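Local coordinates for protein calreticulin, putative (Trypanosoma cruzi, PDB 5HCF) that probably acts as a lectin-like chaperone, binding carbohydrate and peptide through a globular domain with a legume lectin fold, at residues E47-Y52 with D214-E219; Q79-G84 with P111-S116. All coordinates share one frame; numbering follows the deposited sequence. Where two conformers were deposited one is given.

Interaction 1. Residues E47-Y52 with D214-E219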
loop_
_atom_site.group_PDB
_atom_site.type_symbol
_atom_site.label_atom_id
_atom_site.label_comp_id
_atom_site.label_asym_id
_atom_site.label_seq_id
_atom_site.Cartn_x
_atom_site.Cartn_y
_atom_site.Cartn_z
ATOM N N GLU A 47 -9.302 12.789 -12.238
ATOM C CA GLU A 47 -8.883 13.262 -13.551
ATOM C C GLU A 47 -7.966 12.294 -14.290
ATOM O O GLU A 47 -6.960 11.829 -13.751
ATOM C CB GLU A 47 -8.194 14.620 -13.412
ATOM C CG GLU A 47 -9.111 15.733 -12.920
ATOM C CD GLU A 47 -8.433 17.089 -12.930
ATOM O OE1 GLU A 47 -7.496 17.292 -12.127
ATOM O OE2 GLU A 47 -8.833 17.946 -13.745
ATOM N N ASP A 48 -8.325 12.005 -15.537
ATOM C CA ASP A 48 -7.536 11.132 -16.401
ATOM C C ASP A 48 -6.181 11.749 -16.707
ATOM O O ASP A 48 -6.053 12.969 -16.773
ATOM C CB ASP A 48 -8.277 10.860 -17.714
ATOM C CG ASP A 48 -9.467 9.944 -17.533
ATOM O OD1 ASP A 48 -9.655 9.447 -16.400
ATOM O OD2 ASP A 48 -10.208 9.723 -18.519
ATOM N N ALA A 49 -5.176 10.902 -16.888
ATOM C CA ALA A 49 -3.854 11.352 -17.327
ATOM C C ALA A 49 -3.245 12.419 -16.410
ATOM O O ALA A 49 -2.810 13.470 -16.880
ATOM C CB ALA A 49 -3.932 11.878 -18.760
ATOM N N ARG A 50 -3.202 12.130 -15.115
ATOM C CA ARG A 50 -2.633 13.051 -14.139
ATOM C C ARG A 50 -1.720 12.329 -13.156
ATOM O O ARG A 50 -1.845 11.127 -12.936
ATOM C CB ARG A 50 -3.743 13.777 -13.361
ATOM C CG ARG A 50 -4.688 14.614 -14.213
ATOM C CD ARG A 50 -4.081 15.962 -14.566
ATOM N NE ARG A 50 -4.849 16.658 -15.596
ATOM C CZ ARG A 50 -4.854 16.310 -16.880
ATOM N NH1 ARG A 50 -4.141 15.268 -17.279
ATOM N NH2 ARG A 50 -5.575 16.992 -17.758
ATOM N N PHE A 51 -0.806 13.077 -12.557
ATOM C CA PHE A 51 -0.076 12.602 -11.393
ATOM C C PHE A 51 -0.866 12.995 -10.153
ATOM O O PHE A 51 -1.563 14.008 -10.150
ATOM C CB PHE A 51 1.331 13.193 -11.328
ATOM C CG PHE A 51 2.255 12.690 -12.395
ATOM C CD1 PHE A 51 2.980 11.522 -12.206
ATOM C CD2 PHE A 51 2.419 13.392 -13.578
ATOM C CE1 PHE A 51 3.847 11.061 -13.181
ATOM C CE2 PHE A 51 3.285 12.934 -14.559
ATOM C CZ PHE A 51 4.001 11.769 -14.357
ATOM N N TYR A 52 -0.769 12.192 -9.104
ATOM C CA TYR A 52 -1.386 12.555 -7.836
ATOM C C TYR A 52 -0.333 12.527 -6.729
ATOM O O TYR A 52 0.580 11.704 -6.752
ATOM C CB TYR A 52 -2.554 11.616 -7.515
ATOM C CG TYR A 52 -3.702 11.727 -8.497
ATOM C CD1 TYR A 52 -3.638 11.118 -9.750
ATOM C CD2 TYR A 52 -4.847 12.445 -8.176
ATOM C CE1 TYR A 52 -4.688 11.224 -10.652
ATOM C CE2 TYR A 52 -5.899 12.557 -9.069
ATOM C CZ TYR A 52 -5.817 11.948 -10.305
ATOM O OH TYR A 52 -6.870 12.069 -11.186
ATOM N N ASP A 214 1.075 8.660 -3.940
ATOM C CA ASP A 214 1.851 9.206 -5.041
ATOM C C ASP A 214 1.732 8.254 -6.223
ATOM O O ASP A 214 2.486 7.283 -6.328
ATOM C CB ASP A 214 3.311 9.390 -4.621
ATOM C CG ASP A 214 4.243 9.565 -5.801
ATOM O OD1 ASP A 214 3.848 10.228 -6.784
ATOM O OD2 ASP A 214 5.363 9.009 -5.753
ATOM N N VAL A 215 0.770 8.516 -7.103
ATOM C CA VAL A 215 0.518 7.611 -8.223
ATOM C C VAL A 215 0.277 8.353 -9.528
ATOM O O VAL A 215 -0.100 9.522 -9.531
ATOM C CB VAL A 215 -0.701 6.698 -7.961
ATOM C CG1 VAL A 215 -0.489 5.877 -6.713
ATOM C CG2 VAL A 215 -1.975 7.521 -7.856
ATOM N N TRP A 216 0.506 7.655 -10.634
ATOM C CA TRP A 216 0.140 8.132 -11.959
ATOM C C TRP A 216 -1.033 7.312 -12.474
ATOM O O TRP A 216 -1.049 6.092 -12.331
ATOM C CB TRP A 216 1.333 8.037 -12.920
ATOM C CG TRP A 216 0.953 7.977 -14.376
ATOM C CD1 TRP A 216 0.800 6.855 -15.140
ATOM C CD2 TRP A 216 0.673 9.087 -15.237
ATOM N NE1 TRP A 216 0.448 7.196 -16.422
ATOM C CE2 TRP A 216 0.361 8.562 -16.509
ATOM C CE3 TRP A 216 0.657 10.474 -15.058
ATOM C CZ2 TRP A 216 0.038 9.374 -17.594
ATOM C CZ3 TRP A 216 0.336 11.278 -16.136
ATOM C CH2 TRP A 216 0.030 10.726 -17.387
ATOM N N GLN A 217 -2.023 7.986 -13.055
ATOM C CA GLN A 217 -3.175 7.298 -13.632
ATOM C C GLN A 217 -3.542 7.825 -15.012
ATOM O O GLN A 217 -3.751 9.026 -15.194
ATOM C CB GLN A 217 -4.404 7.401 -12.723
ATOM C CG GLN A 217 -4.437 6.409 -11.575
ATOM C CD GLN A 217 -5.825 6.287 -10.971
ATOM O OE1 GLN A 217 -6.340 7.224 -10.373
ATOM N NE2 GLN A 217 -6.445 5.133 -11.151
ATOM N N VAL A 218 -3.618 6.914 -15.980
ATOM C CA VAL A 218 -4.144 7.238 -17.299
ATOM C C VAL A 218 -5.666 7.264 -17.231
ATOM O O VAL A 218 -6.289 8.300 -17.466
ATOM C CB VAL A 218 -3.705 6.232 -18.374
ATOM C CG1 VAL A 218 -4.349 6.588 -19.709
ATOM C CG2 VAL A 218 -2.185 6.202 -18.496
ATOM N N GLU A 219 -6.259 6.113 -16.922
ATOM C CA GLU A 219 -7.696 6.029 -16.679
ATOM C C GLU A 219 -7.959 6.200 -15.187
ATOM O O GLU A 219 -7.689 5.294 -14.394
ATOM C CB GLU A 219 -8.266 4.696 -17.173
ATOM C CG GLU A 219 -7.925 4.359 -18.628
ATOM C CD GLU A 219 -6.516 3.786 -18.804
ATOM O OE1 GLU A 219 -5.892 3.374 -17.802
ATOM O OE2 GLU A 219 -6.030 3.744 -19.954
#

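Interaction 2. Residues Q79-G84 with P111-S116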
loop_
_atom_site.group_PDB
_atom_site.type_symbol
_atom_site.label_atom_id
_atom_site.label_comp_id
_atom_site.label_asym_id
_atom_site.label_seq_id
_atom_site.Cartn_x
_atom_site.Cartn_y
_atom_site.Cartn_z
ATOM N N GLN A 79 -13.061 1.882 -12.916
ATOM C CA GLN A 79 -13.051 2.617 -14.179
ATOM C C GLN A 79 -12.600 1.832 -15.416
ATOM O O GLN A 79 -12.632 2.375 -16.521
ATOM C CB GLN A 79 -12.183 3.869 -14.038
ATOM C CG GLN A 79 -10.709 3.593 -13.886
ATOM C CD GLN A 79 -10.289 3.545 -12.429
ATOM O OE1 GLN A 79 -11.023 3.048 -11.575
ATOM N NE2 GLN A 79 -9.108 4.072 -12.137
ATOM N N ASP A 80 -12.185 0.577 -15.241
ATOM C CA ASP A 80 -11.504 -0.176 -16.304
ATOM C C ASP A 80 -10.100 0.368 -16.461
ATOM O O ASP A 80 -9.770 1.021 -17.447
ATOM C CB ASP A 80 -12.248 -0.105 -17.645
ATOM C CG ASP A 80 -13.461 -1.008 -17.690
ATOM O OD1 ASP A 80 -13.384 -2.129 -17.142
ATOM O OD2 ASP A 80 -14.486 -0.602 -18.286
ATOM N N LEU A 81 -9.272 0.080 -15.470
ATOM C CA LEU A 81 -7.918 0.586 -15.458
ATOM C C LEU A 81 -7.079 -0.186 -16.467
ATOM O O LEU A 81 -7.145 -1.411 -16.523
ATOM C CB LEU A 81 -7.327 0.470 -14.049
ATOM C CG LEU A 81 -5.924 1.020 -13.795
ATOM C CD1 LEU A 81 -5.897 2.526 -13.978
ATOM C CD2 LEU A 81 -5.463 0.640 -12.402
ATOM N N LYS A 82 -6.326 0.540 -17.289
ATOM C CA LYS A 82 -5.347 -0.077 -18.182
ATOM C C LYS A 82 -3.937 0.303 -17.745
ATOM O O LYS A 82 -3.052 -0.548 -17.696
ATOM C CB LYS A 82 -5.580 0.320 -19.644
ATOM C CG LYS A 82 -6.905 -0.163 -20.203
ATOM C CD LYS A 82 -6.919 -1.685 -20.214
ATOM C CE LYS A 82 -8.170 -2.253 -20.853
ATOM N NZ LYS A 82 -7.855 -2.762 -22.219
ATOM N N CYS A 83 -3.735 1.571 -17.407
ATOM C CA CYS A 83 -2.464 2.008 -16.841
ATOM C C CYS A 83 -2.714 2.953 -15.668
ATOM O O CYS A 83 -3.289 4.030 -15.836
ATOM C CB CYS A 83 -1.585 2.687 -17.900
ATOM S SG CYS A 83 0.081 3.144 -17.309
ATOM N N GLY A 84 -2.304 2.531 -14.476
ATOM C CA GLY A 84 -2.372 3.391 -13.308
ATOM C C GLY A 84 -1.996 2.708 -12.007
ATOM O O GLY A 84 -2.129 1.495 -11.864
ATOM N N PRO A 111 -1.153 -2.186 -5.393
ATOM C CA PRO A 111 -1.270 -2.637 -6.785
ATOM C C PRO A 111 -0.778 -1.603 -7.792
ATOM O O PRO A 111 -0.917 -0.402 -7.564
ATOM C CB PRO A 111 -2.774 -2.879 -6.944
ATOM C CG PRO A 111 -3.396 -1.930 -5.977
ATOM C CD PRO A 111 -2.474 -1.938 -4.788
ATOM N N ASP A 112 -0.213 -2.077 -8.899
ATOM C CA ASP A 112 0.253 -1.197 -9.965
ATOM C C ASP A 112 0.115 -1.927 -11.292
ATOM O O ASP A 112 0.487 -3.089 -11.413
ATOM C CB ASP A 112 1.703 -0.758 -9.730
ATOM C CG ASP A 112 2.156 0.319 -10.706
ATOM O OD1 ASP A 112 1.295 0.931 -11.378
ATOM O OD2 ASP A 112 3.377 0.559 -10.798
ATOM N N ARG A 113 -0.451 -1.251 -12.284
ATOM C CA ARG A 113 -0.669 -1.871 -13.583
ATOM C C ARG A 113 -0.536 -0.880 -14.737
ATOM O O ARG A 113 -0.934 0.288 -14.630
ATOM C CB ARG A 113 -2.054 -2.526 -13.613
ATOM C CG ARG A 113 -2.483 -3.065 -14.970
ATOM C CD ARG A 113 -3.783 -2.420 -15.430
ATOM N NE ARG A 113 -4.940 -2.883 -14.663
ATOM C CZ ARG A 113 -5.885 -3.692 -15.137
ATOM N NH1 ARG A 113 -5.822 -4.137 -16.387
ATOM N NH2 ARG A 113 -6.903 -4.050 -14.361
ATOM N N CYS A 114 0.024 -1.361 -15.842
ATOM C CA CYS A 114 0.156 -0.575 -17.058
ATOM C C CYS A 114 0.328 -1.532 -18.234
ATOM O O CYS A 114 1.382 -2.148 -18.395
ATOM C CB CYS A 114 1.336 0.392 -16.957
ATOM S SG CYS A 114 1.305 1.738 -18.155
ATOM N N GLY A 115 -0.708 -1.657 -19.055
ATOM C CA GLY A 115 -0.698 -2.618 -20.142
ATOM C C GLY A 115 -0.758 -4.038 -19.615
ATOM O O GLY A 115 -1.529 -4.340 -18.704
ATOM N N SER A 116 0.067 -4.912 -20.180
ATOM C CA SER A 116 0.102 -6.312 -19.764
ATOM C C SER A 116 0.956 -6.486 -18.512
ATOM O O SER A 116 1.162 -7.597 -18.026
ATOM C CB SER A 116 0.617 -7.194 -20.899
ATOM O OG SER A 116 1.903 -6.769 -21.311
HETATM O O HOH W 1 -3.107 0.142 -9.936
#

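Interaction 1. Residues E47-Y52 with D214-E219
Trp216 leans its six-membered ring against Phe51 in a tilted edge-to-face pair, the planes 51° apart and the centroids 4.7 Å. Trp216 CE3 lies over the centre of the phenyl face, 3.6 Å from Phe51 CE2. The indole is put there by its CG, anti to the backbone N (chi1 157°), and its far rim, CH2, comes within 4.3 Å of Ala49 CB. The backbone bonds flanking this non-hydrogen-bonded pair are Gln217 N to Arg50 O (3.1 Å, 173° at the hydrogen) and Tyr52 N to Val215 O (2.8 Å). At the strand entry Ala49 and Arg50 both face Gln217, a G1 beta bulge: Arg50 N bonds to Gln217 O while Ala49 N turns to Val218 O at 2.9 Å. On the other face, Tyr52, Val215 and Gln217 pack on Leu45 of the second sheet. The Tyr52 OH donates to a lone pair of Glu47 O, in the carbonyl plane (2.6 Å), and bonds to Ser220 OG. Asp214 pairs with Lys89 on the Trp216 side, consistent with the carbohydrate-binding face of related calreticulins. Ring packing and salt bridge share that face; on the other, two partners satisfy the Tyr52 hydroxyl and probably restrain its ring.

Interaction 2. Residues Q79-G84 with P111-S116
Gly84 O is gripped by two donors: the backbone N of Arg113 at 3.2 Å, which approaches from above the carbonyl plane, and a water at 2.6 Å that also reaches Pro111 O in a weak bond. The same residues are joined a second time, Gly84 N giving a short bond of 2.6 Å to Arg113 O, so they form a hydrogen-bonded antiparallel pair within the seven-stranded sheet of the legume lectin fold. One step along, the non-hydrogen-bonded pair Cys83 and Cys114 carries a cross-strand disulfide. Both SG atoms stand anti to their own backbone N (chi1 -175° and -162°), and the bridge turns through a chi3 of -89°, a left-handed twist near the relaxed value. The two CA atoms are 3.7 Å apart, consistent with a bridge that holds the strands close. In mammalian calreticulin a disulfide borders the sugar site, and this one probably lies in a comparable place. Asp112, whose carboxylate is bonded to His121, has an acetate, probably from the crystallisation liquor, beside it.

On the reverse side Arg113, in one of two conformers, bends its chain at chi2 and chi3 so that a guanidinium face lies against the Leu81 carbonyl without a hydrogen bond. Past the disulfide, Lys82 O accepts the backbone N of Gly115 at 2.9 Å and also meets the CA-H of Cys114.

From the N terminus the chain first passes 47-52, which enters strand 50-62, and then 79-84, the start of strand 83-91. Interaction 2 closes the shorter loop when 111-116 returns beside it; interaction 1 closes only when the chain comes back at 214-219, so the disulfide-closed loop is nested inside the longer one. All four segments serve one antiparallel sheet, in the order 50-62, 208-217, 83-91, 107-114. Strand 208-217 lies between 50-62 and 83-91, and so links the two contacts. At its end Val218 N bonds to Cys83 O, and the Glu219 carboxylate takes the backbone N of both Lys82 and Cys83, joining the two contacts directly.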